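Local coordinates for CoA-binding domain-containing protein (Thermus thermophilus, PDB 1IUK), which probably binds coenzyme A through a Rossmann-like domain, its cellular role being otherwise unknown, at residues A[62-67]-A[88-93]; A[72-77]-A[93-98]; A[41-46]-A[54-59]; A[82-87]-A[104-109]; A[13-18]-A[67-72]. All blocks are in the same frame, centred on the assembly; numbering follows the deposited sequence.

Contact 1 (A[62-67]-A[88-93])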
# COMPACT_ATOMS: atom_id res chain seq x y z
N ALA A 62 -5.66 8.46 -10.50
CA ALA A 62 -4.42 9.21 -10.43
C ALA A 62 -3.99 9.62 -9.03
O ALA A 62 -2.79 9.69 -8.75
CB ALA A 62 -4.50 10.44 -11.32
N SER A 63 -4.96 9.89 -8.14
CA SER A 63 -4.65 10.33 -6.78
C SER A 63 -5.38 9.55 -5.71
O SER A 63 -6.49 9.08 -5.91
CB SER A 63 -5.01 11.80 -6.62
OG SER A 63 -5.47 12.08 -5.30
N LEU A 64 -4.75 9.45 -4.55
CA LEU A 64 -5.33 8.74 -3.42
C LEU A 64 -6.68 9.33 -3.07
O LEU A 64 -7.59 8.61 -2.65
CB LEU A 64 -4.40 8.82 -2.21
CG LEU A 64 -3.12 7.98 -2.25
CD1 LEU A 64 -2.31 8.25 -0.99
CD2 LEU A 64 -3.47 6.49 -2.36
N LEU A 65 -6.83 10.63 -3.24
CA LEU A 65 -8.08 11.31 -2.92
C LEU A 65 -9.19 10.96 -3.89
O LEU A 65 -10.35 11.32 -3.66
CB LEU A 65 -7.86 12.83 -2.89
CG LEU A 65 -6.82 13.38 -1.91
CD1 LEU A 65 -6.95 12.71 -0.56
CD2 LEU A 65 -5.42 13.16 -2.49
N ASP A 66 -8.86 10.27 -4.97
CA ASP A 66 -9.88 9.86 -5.94
C ASP A 66 -10.56 8.57 -5.48
O ASP A 66 -11.61 8.21 -5.99
CB ASP A 66 -9.25 9.62 -7.32
CG ASP A 66 -8.93 10.90 -8.07
OD1 ASP A 66 -7.90 10.91 -8.78
OD2 ASP A 66 -9.71 11.88 -7.97
N LEU A 67 -9.96 7.88 -4.51
CA LEU A 67 -10.53 6.64 -4.01
C LEU A 67 -11.86 6.97 -3.36
O LEU A 67 -12.00 7.99 -2.67
CB LEU A 67 -9.59 5.98 -2.99
CG LEU A 67 -8.31 5.37 -3.60
CD1 LEU A 67 -7.43 4.72 -2.53
CD2 LEU A 67 -8.73 4.36 -4.64
N PRO A 88 0.95 15.01 1.48
CA PRO A 88 -0.35 15.67 1.65
C PRO A 88 -1.55 14.77 1.36
O PRO A 88 -2.50 14.73 2.15
CB PRO A 88 -0.28 16.85 0.68
CG PRO A 88 1.17 17.10 0.49
CD PRO A 88 1.84 15.76 0.58
N GLU A 89 -1.52 14.06 0.23
CA GLU A 89 -2.63 13.17 -0.11
C GLU A 89 -2.67 11.94 0.81
O GLU A 89 -3.74 11.37 1.06
CB GLU A 89 -2.54 12.75 -1.58
CG GLU A 89 -1.34 11.88 -1.92
CD GLU A 89 -1.51 11.13 -3.24
OE1 GLU A 89 -2.60 11.22 -3.86
OE2 GLU A 89 -0.56 10.45 -3.67
N VAL A 90 -1.51 11.53 1.31
CA VAL A 90 -1.44 10.38 2.22
C VAL A 90 -2.10 10.77 3.54
O VAL A 90 -3.00 10.08 4.03
CB VAL A 90 0.04 9.95 2.48
CG1 VAL A 90 0.12 8.99 3.66
CG2 VAL A 90 0.61 9.27 1.22
N LEU A 91 -1.67 11.89 4.12
CA LEU A 91 -2.24 12.36 5.37
C LEU A 91 -3.74 12.63 5.24
O LEU A 91 -4.49 12.41 6.18
CB LEU A 91 -1.50 13.61 5.84
CG LEU A 91 -0.05 13.34 6.27
CD1 LEU A 91 0.67 14.66 6.45
CD2 LEU A 91 -0.02 12.52 7.55
N ALA A 92 -4.17 13.10 4.07
CA ALA A 92 -5.58 13.39 3.84
C ALA A 92 -6.44 12.13 3.78
O ALA A 92 -7.55 12.10 4.31
CB ALA A 92 -5.73 14.17 2.55
N LEU A 93 -5.92 11.11 3.12
CA LEU A 93 -6.64 9.85 2.99
C LEU A 93 -6.70 9.15 4.35
O LEU A 93 -7.70 8.48 4.67
CB LEU A 93 -5.92 8.93 1.99
CG LEU A 93 -6.36 7.46 1.91
CD1 LEU A 93 -7.52 7.33 0.94
CD2 LEU A 93 -5.18 6.60 1.47
O HOH W 1 -1.02 9.25 -6.81

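Contact 2 (A[72-77]-A[93-98])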
# COMPACT_ATOMS: atom_id res chain seq x y z
N ASP A 72 -7.63 0.42 4.32
CA ASP A 72 -7.09 -0.24 5.50
C ASP A 72 -5.58 -0.29 5.46
O ASP A 72 -4.92 -0.10 6.48
CB ASP A 72 -7.65 -1.66 5.62
CG ASP A 72 -9.15 -1.67 5.91
OD1 ASP A 72 -9.90 -2.32 5.17
OD2 ASP A 72 -9.58 -1.00 6.87
N ILE A 73 -5.03 -0.53 4.27
CA ILE A 73 -3.59 -0.60 4.09
C ILE A 73 -3.18 0.15 2.83
O ILE A 73 -3.78 -0.04 1.77
CB ILE A 73 -3.09 -2.06 3.93
CG1 ILE A 73 -3.51 -2.88 5.16
CG2 ILE A 73 -1.57 -2.08 3.73
CD1 ILE A 73 -3.03 -4.32 5.11
N LEU A 74 -2.18 1.02 2.95
CA LEU A 74 -1.67 1.73 1.78
C LEU A 74 -0.32 1.07 1.49
O LEU A 74 0.65 1.27 2.22
CB LEU A 74 -1.48 3.23 2.06
CG LEU A 74 -0.91 4.01 0.86
CD1 LEU A 74 -1.94 4.06 -0.25
CD2 LEU A 74 -0.51 5.40 1.28
N ASP A 75 -0.28 0.24 0.45
CA ASP A 75 0.94 -0.47 0.04
C ASP A 75 1.65 0.47 -0.93
O ASP A 75 1.18 0.68 -2.04
CB ASP A 75 0.56 -1.78 -0.65
CG ASP A 75 1.70 -2.79 -0.70
OD1 ASP A 75 2.72 -2.64 0.02
OD2 ASP A 75 1.56 -3.75 -1.48
N VAL A 76 2.77 1.02 -0.47
CA VAL A 76 3.54 2.00 -1.23
C VAL A 76 4.73 1.45 -2.00
O VAL A 76 5.67 0.90 -1.41
CB VAL A 76 4.03 3.14 -0.29
CG1 VAL A 76 4.68 4.25 -1.10
CG2 VAL A 76 2.86 3.69 0.52
N PHE A 77 4.70 1.63 -3.31
CA PHE A 77 5.78 1.18 -4.17
C PHE A 77 6.58 2.37 -4.73
O PHE A 77 7.58 2.17 -5.43
CB PHE A 77 5.23 0.34 -5.33
CG PHE A 77 4.78 -1.04 -4.92
CD1 PHE A 77 5.67 -2.12 -4.95
CD2 PHE A 77 3.47 -1.26 -4.49
CE1 PHE A 77 5.25 -3.40 -4.56
CE2 PHE A 77 3.05 -2.54 -4.10
CZ PHE A 77 3.95 -3.61 -4.14
N LEU A 93 -5.92 11.11 3.12
CA LEU A 93 -6.64 9.85 2.99
C LEU A 93 -6.70 9.15 4.35
O LEU A 93 -7.70 8.48 4.67
CB LEU A 93 -5.92 8.93 1.99
CG LEU A 93 -6.36 7.46 1.91
CD1 LEU A 93 -7.52 7.33 0.94
CD2 LEU A 93 -5.18 6.60 1.47
N ARG A 94 -5.64 9.32 5.14
CA ARG A 94 -5.50 8.70 6.45
C ARG A 94 -5.81 7.19 6.40
O ARG A 94 -6.81 6.72 6.95
CB ARG A 94 -6.40 9.39 7.48
CG ARG A 94 -5.63 9.84 8.73
CD ARG A 94 -6.55 10.37 9.85
NE ARG A 94 -6.13 9.90 11.17
CZ ARG A 94 -4.95 10.17 11.73
NH1 ARG A 94 -4.06 10.91 11.09
NH2 ARG A 94 -4.66 9.69 12.93
N PRO A 95 -4.93 6.40 5.74
CA PRO A 95 -5.16 4.96 5.65
C PRO A 95 -4.90 4.39 7.04
O PRO A 95 -4.23 5.03 7.85
CB PRO A 95 -4.11 4.50 4.64
CG PRO A 95 -2.99 5.45 4.86
CD PRO A 95 -3.66 6.78 5.10
N GLY A 96 -5.44 3.20 7.31
CA GLY A 96 -5.25 2.59 8.62
C GLY A 96 -3.81 2.21 8.91
O GLY A 96 -3.39 2.17 10.06
N LEU A 97 -3.05 1.93 7.85
CA LEU A 97 -1.65 1.53 7.99
C LEU A 97 -0.90 1.84 6.69
O LEU A 97 -1.46 1.65 5.61
CB LEU A 97 -1.59 0.02 8.27
CG LEU A 97 -0.23 -0.69 8.28
CD1 LEU A 97 0.59 -0.22 9.46
CD2 LEU A 97 -0.46 -2.19 8.38
N VAL A 98 0.33 2.33 6.80
CA VAL A 98 1.14 2.62 5.62
C VAL A 98 2.27 1.61 5.56
O VAL A 98 3.02 1.42 6.51
CB VAL A 98 1.73 4.06 5.64
CG1 VAL A 98 2.77 4.22 4.54
CG2 VAL A 98 0.60 5.05 5.43

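Contact 3 (A[41-46]-A[54-59])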
# COMPACT_ATOMS: atom_id res chain seq x y z
N TYR A 41 -8.30 -9.70 -0.60
CA TYR A 41 -8.30 -8.26 -0.34
C TYR A 41 -8.87 -7.52 -1.55
O TYR A 41 -8.85 -8.04 -2.66
CB TYR A 41 -6.88 -7.75 -0.12
CG TYR A 41 -6.22 -8.25 1.14
CD1 TYR A 41 -5.19 -9.18 1.08
CD2 TYR A 41 -6.63 -7.79 2.40
CE1 TYR A 41 -4.58 -9.64 2.23
CE2 TYR A 41 -6.02 -8.25 3.56
CZ TYR A 41 -5.00 -9.18 3.47
OH TYR A 41 -4.38 -9.65 4.60
N ARG A 42 -9.39 -6.32 -1.32
CA ARG A 42 -9.88 -5.51 -2.41
C ARG A 42 -8.71 -4.57 -2.66
O ARG A 42 -8.38 -3.74 -1.82
CB ARG A 42 -11.11 -4.70 -2.01
CG ARG A 42 -11.49 -3.67 -3.07
CD ARG A 42 -12.77 -2.93 -2.72
NE ARG A 42 -13.54 -2.66 -3.93
CZ ARG A 42 -14.56 -3.41 -4.34
NH1 ARG A 42 -14.92 -4.47 -3.63
NH2 ARG A 42 -15.19 -3.11 -5.47
N VAL A 43 -8.05 -4.74 -3.80
CA VAL A 43 -6.89 -3.92 -4.13
C VAL A 43 -7.33 -2.78 -5.05
O VAL A 43 -7.98 -3.00 -6.08
CB VAL A 43 -5.78 -4.76 -4.80
CG1 VAL A 43 -5.35 -5.88 -3.88
CG2 VAL A 43 -6.27 -5.33 -6.11
N LEU A 44 -6.97 -1.57 -4.64
CA LEU A 44 -7.32 -0.36 -5.38
C LEU A 44 -6.05 0.25 -5.95
O LEU A 44 -5.24 0.82 -5.22
CB LEU A 44 -8.01 0.62 -4.44
CG LEU A 44 -9.19 0.04 -3.66
CD1 LEU A 44 -9.69 1.05 -2.63
CD2 LEU A 44 -10.29 -0.36 -4.63
N PRO A 45 -5.86 0.13 -7.27
CA PRO A 45 -4.66 0.69 -7.91
C PRO A 45 -4.65 2.22 -8.03
O PRO A 45 -5.62 2.83 -8.48
CB PRO A 45 -4.65 0.00 -9.28
CG PRO A 45 -6.12 -0.19 -9.60
CD PRO A 45 -6.74 -0.55 -8.25
N VAL A 46 -3.54 2.83 -7.62
CA VAL A 46 -3.39 4.28 -7.72
C VAL A 46 -2.06 4.60 -8.40
O VAL A 46 -0.99 4.27 -7.89
CB VAL A 46 -3.43 4.98 -6.33
CG1 VAL A 46 -3.37 6.50 -6.50
CG2 VAL A 46 -4.71 4.61 -5.59
N GLU A 54 -7.57 -0.57 -16.39
CA GLU A 54 -8.03 -1.55 -15.41
C GLU A 54 -6.87 -2.38 -14.87
O GLU A 54 -6.19 -3.09 -15.62
CB GLU A 54 -9.08 -2.47 -16.03
CG GLU A 54 -9.97 -3.17 -15.02
CD GLU A 54 -10.45 -4.53 -15.51
OE1 GLU A 54 -10.35 -5.51 -14.74
OE2 GLU A 54 -10.92 -4.62 -16.67
N LEU A 55 -6.64 -2.28 -13.57
CA LEU A 55 -5.57 -3.03 -12.93
C LEU A 55 -6.19 -3.77 -11.76
O LEU A 55 -6.92 -3.18 -10.97
CB LEU A 55 -4.46 -2.10 -12.43
CG LEU A 55 -3.48 -1.50 -13.45
CD1 LEU A 55 -2.34 -0.83 -12.71
CD2 LEU A 55 -2.92 -2.56 -14.36
N PHE A 56 -5.91 -5.06 -11.66
CA PHE A 56 -6.43 -5.87 -10.57
C PHE A 56 -7.96 -5.85 -10.50
O PHE A 56 -8.53 -5.89 -9.41
CB PHE A 56 -5.82 -5.40 -9.25
CG PHE A 56 -4.37 -5.08 -9.36
CD1 PHE A 56 -3.48 -5.99 -9.94
CD2 PHE A 56 -3.89 -3.84 -8.95
CE1 PHE A 56 -2.15 -5.67 -10.12
CE2 PHE A 56 -2.55 -3.50 -9.13
CZ PHE A 56 -1.68 -4.42 -9.71
N GLY A 57 -8.60 -5.78 -11.66
CA GLY A 57 -10.05 -5.77 -11.71
C GLY A 57 -10.68 -4.42 -11.41
O GLY A 57 -11.90 -4.27 -11.44
N GLU A 58 -9.84 -3.43 -11.12
CA GLU A 58 -10.31 -2.09 -10.80
C GLU A 58 -9.67 -1.03 -11.69
O GLU A 58 -8.56 -1.22 -12.18
CB GLU A 58 -10.00 -1.76 -9.34
CG GLU A 58 -10.77 -2.59 -8.33
CD GLU A 58 -12.28 -2.39 -8.42
OE1 GLU A 58 -12.74 -1.59 -9.26
OE2 GLU A 58 -13.02 -3.03 -7.65
N GLU A 59 -10.38 0.07 -11.91
CA GLU A 59 -9.82 1.15 -12.72
C GLU A 59 -8.84 1.94 -11.86
O GLU A 59 -9.17 2.35 -10.75
CB GLU A 59 -10.93 2.08 -13.22
CG GLU A 59 -10.45 3.23 -14.09
CD GLU A 59 -11.57 3.84 -14.93
OE1 GLU A 59 -12.07 3.15 -15.85
OE2 GLU A 59 -11.95 5.01 -14.67
O HOH W 2 -9.22 -5.69 -6.58
O HOH W 3 -8.44 2.32 -8.04

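Contact 4 (A[82-87]-A[104-109])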
# COMPACT_ATOMS: atom_id res chain seq x y z
N ALA A 82 10.20 10.37 -3.97
CA ALA A 82 8.89 10.81 -4.46
C ALA A 82 7.86 10.85 -3.33
O ALA A 82 6.75 11.34 -3.49
CB ALA A 82 8.40 9.85 -5.56
N LEU A 83 8.24 10.34 -2.17
CA LEU A 83 7.31 10.25 -1.06
C LEU A 83 6.83 11.56 -0.47
O LEU A 83 5.65 11.72 -0.21
CB LEU A 83 7.91 9.35 0.03
CG LEU A 83 8.19 7.90 -0.39
CD1 LEU A 83 8.74 7.11 0.80
CD2 LEU A 83 6.92 7.25 -0.91
N MET A 84 7.74 12.51 -0.26
CA MET A 84 7.33 13.79 0.33
C MET A 84 6.26 14.52 -0.47
O MET A 84 5.37 15.14 0.10
CB MET A 84 8.55 14.68 0.54
CG MET A 84 9.39 14.31 1.76
SD MET A 84 8.47 13.96 3.31
CE MET A 84 8.03 15.57 3.86
N ASP A 85 6.30 14.43 -1.79
CA ASP A 85 5.29 15.09 -2.61
C ASP A 85 3.94 14.39 -2.51
O ASP A 85 2.92 14.92 -2.98
CB ASP A 85 5.73 15.15 -4.07
CG ASP A 85 6.95 16.03 -4.28
OD1 ASP A 85 7.15 16.97 -3.48
OD2 ASP A 85 7.72 15.78 -5.24
N HIS A 86 3.93 13.20 -1.92
CA HIS A 86 2.69 12.44 -1.78
C HIS A 86 2.13 12.63 -0.36
O HIS A 86 0.95 12.38 -0.11
CB HIS A 86 2.93 10.92 -1.99
CG HIS A 86 3.03 10.49 -3.43
ND1 HIS A 86 1.95 10.47 -4.28
CD2 HIS A 86 4.08 10.01 -4.14
CE1 HIS A 86 2.32 9.98 -5.45
NE2 HIS A 86 3.61 9.70 -5.39
N LEU A 87 2.98 13.06 0.56
CA LEU A 87 2.58 13.24 1.96
C LEU A 87 1.23 13.89 2.17
O LEU A 87 0.43 13.40 2.96
CB LEU A 87 3.65 14.02 2.73
CG LEU A 87 4.15 13.38 4.04
CD1 LEU A 87 4.86 14.42 4.88
CD2 LEU A 87 3.00 12.76 4.82
N ILE A 104 12.47 0.86 0.29
CA ILE A 104 11.89 2.17 0.46
C ILE A 104 11.84 2.62 1.92
O ILE A 104 11.08 2.07 2.72
CB ILE A 104 10.46 2.23 -0.14
CG1 ILE A 104 10.51 1.95 -1.65
CG2 ILE A 104 9.83 3.61 0.12
CD1 ILE A 104 9.17 1.58 -2.27
N ARG A 105 12.67 3.61 2.25
CA ARG A 105 12.72 4.20 3.59
C ARG A 105 12.80 5.72 3.40
O ARG A 105 13.33 6.20 2.40
CB ARG A 105 13.96 3.75 4.38
CG ARG A 105 13.99 2.28 4.78
CD ARG A 105 12.80 1.86 5.62
NE ARG A 105 12.56 2.69 6.81
CZ ARG A 105 13.28 2.64 7.93
NH1 ARG A 105 14.30 1.79 8.03
NH2 ARG A 105 12.96 3.40 8.97
N HIS A 106 12.24 6.46 4.34
CA HIS A 106 12.30 7.92 4.28
C HIS A 106 11.93 8.48 5.63
O HIS A 106 10.75 8.68 5.94
CB HIS A 106 11.36 8.48 3.22
CG HIS A 106 11.65 9.91 2.88
ND1 HIS A 106 11.22 10.96 3.66
CD2 HIS A 106 12.35 10.46 1.86
CE1 HIS A 106 11.64 12.10 3.13
NE2 HIS A 106 12.33 11.82 2.04
N PRO A 107 12.95 8.75 6.46
CA PRO A 107 12.88 9.29 7.82
C PRO A 107 11.83 10.37 8.04
O PRO A 107 10.96 10.22 8.91
CB PRO A 107 14.29 9.82 8.05
CG PRO A 107 15.14 8.87 7.27
CD PRO A 107 14.34 8.49 6.06
N GLU A 108 11.90 11.45 7.27
CA GLU A 108 10.94 12.53 7.45
C GLU A 108 9.53 12.05 7.14
O GLU A 108 8.60 12.31 7.90
CB GLU A 108 11.29 13.73 6.55
CG GLU A 108 10.11 14.67 6.32
CD GLU A 108 10.52 16.11 6.09
OE1 GLU A 108 11.61 16.34 5.53
OE2 GLU A 108 9.74 17.02 6.46
N PHE A 109 9.37 11.36 6.01
CA PHE A 109 8.06 10.87 5.61
C PHE A 109 7.50 9.94 6.68
O PHE A 109 6.32 10.01 7.03
CB PHE A 109 8.17 10.12 4.28
CG PHE A 109 6.87 9.61 3.75
CD1 PHE A 109 6.02 10.45 3.03
CD2 PHE A 109 6.48 8.28 3.97
CE1 PHE A 109 4.80 9.98 2.53
CE2 PHE A 109 5.27 7.80 3.47
CZ PHE A 109 4.42 8.65 2.74

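Contact 5 (A[13-18]-A[67-72])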
# COMPACT_ATOMS: atom_id res chain seq x y z
N ALA A 13 -8.13 -6.57 7.82
CA ALA A 13 -8.15 -5.63 6.69
C ALA A 13 -8.86 -6.16 5.45
O ALA A 13 -8.86 -7.36 5.18
CB ALA A 13 -6.71 -5.24 6.33
N LYS A 14 -9.45 -5.24 4.70
CA LYS A 14 -10.15 -5.58 3.47
C LYS A 14 -9.57 -4.83 2.27
O LYS A 14 -9.18 -5.45 1.28
CB LYS A 14 -11.64 -5.23 3.55
CG LYS A 14 -12.26 -5.05 2.17
CD LYS A 14 -13.71 -4.64 2.21
CE LYS A 14 -14.39 -4.85 0.86
NZ LYS A 14 -15.55 -3.94 0.66
N THR A 15 -9.53 -3.50 2.36
CA THR A 15 -9.06 -2.66 1.26
C THR A 15 -7.57 -2.28 1.30
O THR A 15 -7.06 -1.74 2.29
CB THR A 15 -9.90 -1.38 1.19
OG1 THR A 15 -9.75 -0.65 2.41
CG2 THR A 15 -11.36 -1.72 1.04
N ILE A 16 -6.87 -2.58 0.21
CA ILE A 16 -5.46 -2.24 0.12
C ILE A 16 -5.24 -1.36 -1.11
O ILE A 16 -5.45 -1.80 -2.24
CB ILE A 16 -4.57 -3.51 -0.03
CG1 ILE A 16 -4.81 -4.46 1.14
CG2 ILE A 16 -3.09 -3.10 -0.09
CD1 ILE A 16 -3.90 -5.67 1.15
N ALA A 17 -4.86 -0.11 -0.89
CA ALA A 17 -4.59 0.79 -2.00
C ALA A 17 -3.11 0.62 -2.34
O ALA A 17 -2.27 0.61 -1.46
CB ALA A 17 -4.89 2.26 -1.61
N VAL A 18 -2.80 0.47 -3.62
CA VAL A 18 -1.43 0.29 -4.06
C VAL A 18 -0.94 1.57 -4.73
O VAL A 18 -1.37 1.92 -5.84
CB VAL A 18 -1.31 -0.90 -5.06
CG1 VAL A 18 0.13 -1.05 -5.54
CG2 VAL A 18 -1.81 -2.19 -4.38
N LEU A 67 -9.96 7.88 -4.51
CA LEU A 67 -10.53 6.64 -4.01
C LEU A 67 -11.86 6.97 -3.36
O LEU A 67 -12.00 7.99 -2.67
CB LEU A 67 -9.59 5.98 -2.99
CG LEU A 67 -8.31 5.37 -3.60
CD1 LEU A 67 -7.43 4.72 -2.53
CD2 LEU A 67 -8.73 4.36 -4.64
N LYS A 68 -12.84 6.11 -3.58
CA LYS A 68 -14.17 6.35 -3.04
C LYS A 68 -14.54 5.51 -1.81
O LYS A 68 -15.72 5.34 -1.50
CB LYS A 68 -15.22 6.14 -4.16
CG LYS A 68 -15.19 7.22 -5.26
CD LYS A 68 -15.31 8.64 -4.66
CE LYS A 68 -15.62 9.69 -5.73
NZ LYS A 68 -14.74 10.90 -5.63
N GLU A 69 -13.53 5.00 -1.11
CA GLU A 69 -13.77 4.20 0.09
C GLU A 69 -12.55 4.18 1.01
O GLU A 69 -11.43 4.42 0.56
CB GLU A 69 -14.17 2.78 -0.30
CG GLU A 69 -13.01 1.86 -0.64
CD GLU A 69 -13.44 0.41 -0.78
OE1 GLU A 69 -13.87 -0.19 0.23
OE2 GLU A 69 -13.35 -0.12 -1.91
N PRO A 70 -12.76 3.92 2.31
CA PRO A 70 -11.66 3.88 3.28
C PRO A 70 -10.62 2.86 2.91
O PRO A 70 -10.94 1.82 2.35
CB PRO A 70 -12.36 3.55 4.60
CG PRO A 70 -13.77 3.99 4.38
CD PRO A 70 -14.06 3.66 2.95
N VAL A 71 -9.37 3.16 3.24
CA VAL A 71 -8.24 2.29 2.93
C VAL A 71 -7.65 1.74 4.21
O VAL A 71 -7.22 2.49 5.09
CB VAL A 71 -7.17 3.07 2.15
CG1 VAL A 71 -5.87 2.28 2.09
CG2 VAL A 71 -7.69 3.39 0.75
N ASP A 72 -7.63 0.42 4.32
CA ASP A 72 -7.09 -0.24 5.50
C ASP A 72 -5.58 -0.29 5.46
O ASP A 72 -4.92 -0.10 6.48
CB ASP A 72 -7.65 -1.66 5.62
CG ASP A 72 -9.15 -1.67 5.91
OD1 ASP A 72 -9.90 -2.32 5.17
OD2 ASP A 72 -9.58 -1.00 6.87

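Contact 1 (A[62-67]-A[88-93])
Glu89, on helix 87-93, reaches across to the turn around Ser63 and Leu64 with the whole length of its side chain. Its CB points toward the loop. CG stands between the backbone N and the carbonyl carbon (chi1 66°), and from there the chain runs extended, so that CG and CD pass over the Leu64 side chain at about a right angle; CD lies 3.7 Å from Leu64 CD1. At the tip, OE1 accepts a hydrogen bond from Leu64 N at 2.9 Å, the donor standing well above the carboxylate plane. The other oxygen, OE2, is bound by His86 ND1 and receives a weak bond from a water that also donates to Ala62 O. The carboxylate is therefore held by the loop through OE1 and by His86, just ahead of its helix, through OE2. The turn it grips is an ST turn that leads into the 3-10 segment 64-66, with Ser63 OG accepting from Leu65 N at 2.9 Å. Below the carboxylate the contact is apolar: Leu64 CD1 meets Val90 CG2 at 3.8 Å and Leu93 CD2 at 4.1 Å, while Leu65 CD1 rests on Ala92 CB at 3.6 Å. Leu64 and Leu67 continue inward onto strands 15-19 and 42-46, and Val90 packs on Leu113, so helix 87-93 lies between this loop and helix 107-115.

Contact 2 (A[72-77]-A[93-98])
In the parallel sheet of this Rossmann-like domain, strand 73-76 pairs with the chain entering strand 98-100, the two being joined through helices 80-83 and 87-93 in a beta-alpha-beta crossover. Leu74 is the centre of the pairing. Its N donates to Leu97 O at 2.8 Å with an N-H...O angle of 165°. The same oxygen takes a CA-H...O contact from Ile73 CA at 3.5 Å. One step along, Leu74 and Val98 form a parallel beta bridge with both side chains on one face of the sheet. The Leu74 side chain carries most of the apolar packing: CB sits against the Pro95 ring, 3.9 Å from its CG. With CG anti to the backbone N (chi1 179°), the branched end is carried on toward Leu93, whose CD2 lies 4.5 Å from Leu74 CD1. Leu93 closes the preceding helix, and Arg94 leaves it with positive phi, turning the chain so that Pro95 comes in beside the strand. Ile73 and Leu97 point their ends to the other side of the sheet, where both touch Tyr9 of helix 3-12. Farther along, the two valines cross obliquely through single methyl groups, Val76 CG2 lying 4.1 Å from Val98 CG1.

Contact 3 (A[41-46]-A[54-59])
Pro45 and Glu58 meet at about a right angle, the proline ring laid across the start of the glutamate side chain with Pro45 CD 3.6 Å from Glu58 CB. The CB side of the proline ring meets the turn's apolar residues: Pro45 CB lies 3.8 Å from Leu55 CB and 3.9 Å from Phe56 CD2, so the ring is wedged into the bend of the hairpin. At the solvent side Arg42 NH2 and Glu58 OE2 form a salt bridge of 3.1 Å, the guanidinium and carboxylate planes turned 43° apart. The glutamate chain folds at chi2 (-62°), which brings its carboxylate back to the arginine. No direct hydrogen bond joins the two backbones; one water donates to Val43 O and Phe56 O, another to Pro45 O and Glu59 O. What positions these groups is the type I' turn from Leu55 to Glu58, closed by Glu58 N to Leu55 O at 2.9 Å. Strand 42-46 is the outermost strand on its side of the parallel sheet, bonded along its inner edge to strand 15-19. The small hairpin of strands 54-55 and 58-59 lies against it, and Phe56 reaches on to His30 and Pro33 of helix 28-38.

Contact 4 (A[82-87]-A[104-109])
Leu83 lays its CB over one face of the Phe109 ring, a CH-pi contact with CB 3.9 Å from the ring centroid and 20° off the ring normal. This is helix-to-helix packing in the Rossmann-like domain: Leu83 lies on the short helix 80-83, and Phe109 belongs to the first turn of helix 107-115. CG of Phe109 is anti to its own N (chi1 -178°), and the ring is thereby swung out between Leu83 and Leu87, whose CG lies 3.6 Å from Phe109 CD1. Beyond the ring, Leu83 CD1 reaches Ile104 CG2 at 3.7 Å and lies close to the CB of His106. Met84 closes the outer side. Its chain bends at chi2 and chi3 and crosses the His106 side chain at about a right angle, its CG meeting the ring obliquely near CE1 and its sulfur coming to 4.0 Å from Phe109 CB. The sulfur, too, meets the imidazole obliquely, 4.5 Å from its centroid, and CE rests against Glu108 from CG to the carboxylate. His106 is the N-cap of helix 107-115, and the cap fixes the ring against which Met84 packs; Glu110 also accepts from the His106 N. The capping bond runs from Phe109 N to His106 ND1 at 3.0 Å, with the donor only 6° out of the imidazole plane.

Contact 5 (A[13-18]-A[67-72])
Thr15 and Asp72 interlock, each side chain turned to the backbone of the other. The threonine OG1 occupies the place between its N and carbonyl carbon (chi1 61°), which aims it at the loop: it donates to Pro70 O at 2.7 Å, tilted 22° from the carbonyl plane, and accepts from Asp72 N at 3.0 Å. Asp72 N also makes a weak bond to Thr15 O. In return, the carboxylate of Asp72 bends back over the start of the strand, where OD1 accepts from Lys14 N at 3.0 Å and from Thr15 N at 3.1 Å. The two donors come differently, Thr15 N to the anti lone pair and Lys14 N from above the carboxylate plane. Glu69 approaches Thr15 from the opposite direction, with its carboxylate near CG2, while the ammonium of Lys14 is too far for a salt bridge with it. Deeper in, Ala17 CB nestles between Leu67 CD1 at 3.7 Å and Val71 CG1 at 3.8 Å. Strand 15-19 is thus joined to the loop leading into strand 73-76, its neighbour in the sheet. Two backbone N-H groups converging on one oxygen would be expected to favour the charged form of Asp72.

From the N terminus, the chain leaves helix 3-12 and enters strand 15-19, where contact 5 closes the longest of the loops by bringing back residues 67-72. Contact 3 is nested inside that loop and sets the small hairpin on the edge strand 42-46. Contact 1 opens within the same loop and crosses contact 5, carrying the connection on to helix 87-93; the two share Leu67. Contact 2 follows contact 5 in series, shares Asp72 with it, and adds the next strand pairing, while crossing contact 1 at Leu93. Contact 4 crosses both contacts 1 and 2, tying helix 80-83 to helix 107-115, about 23 Å from contact 3 between centres.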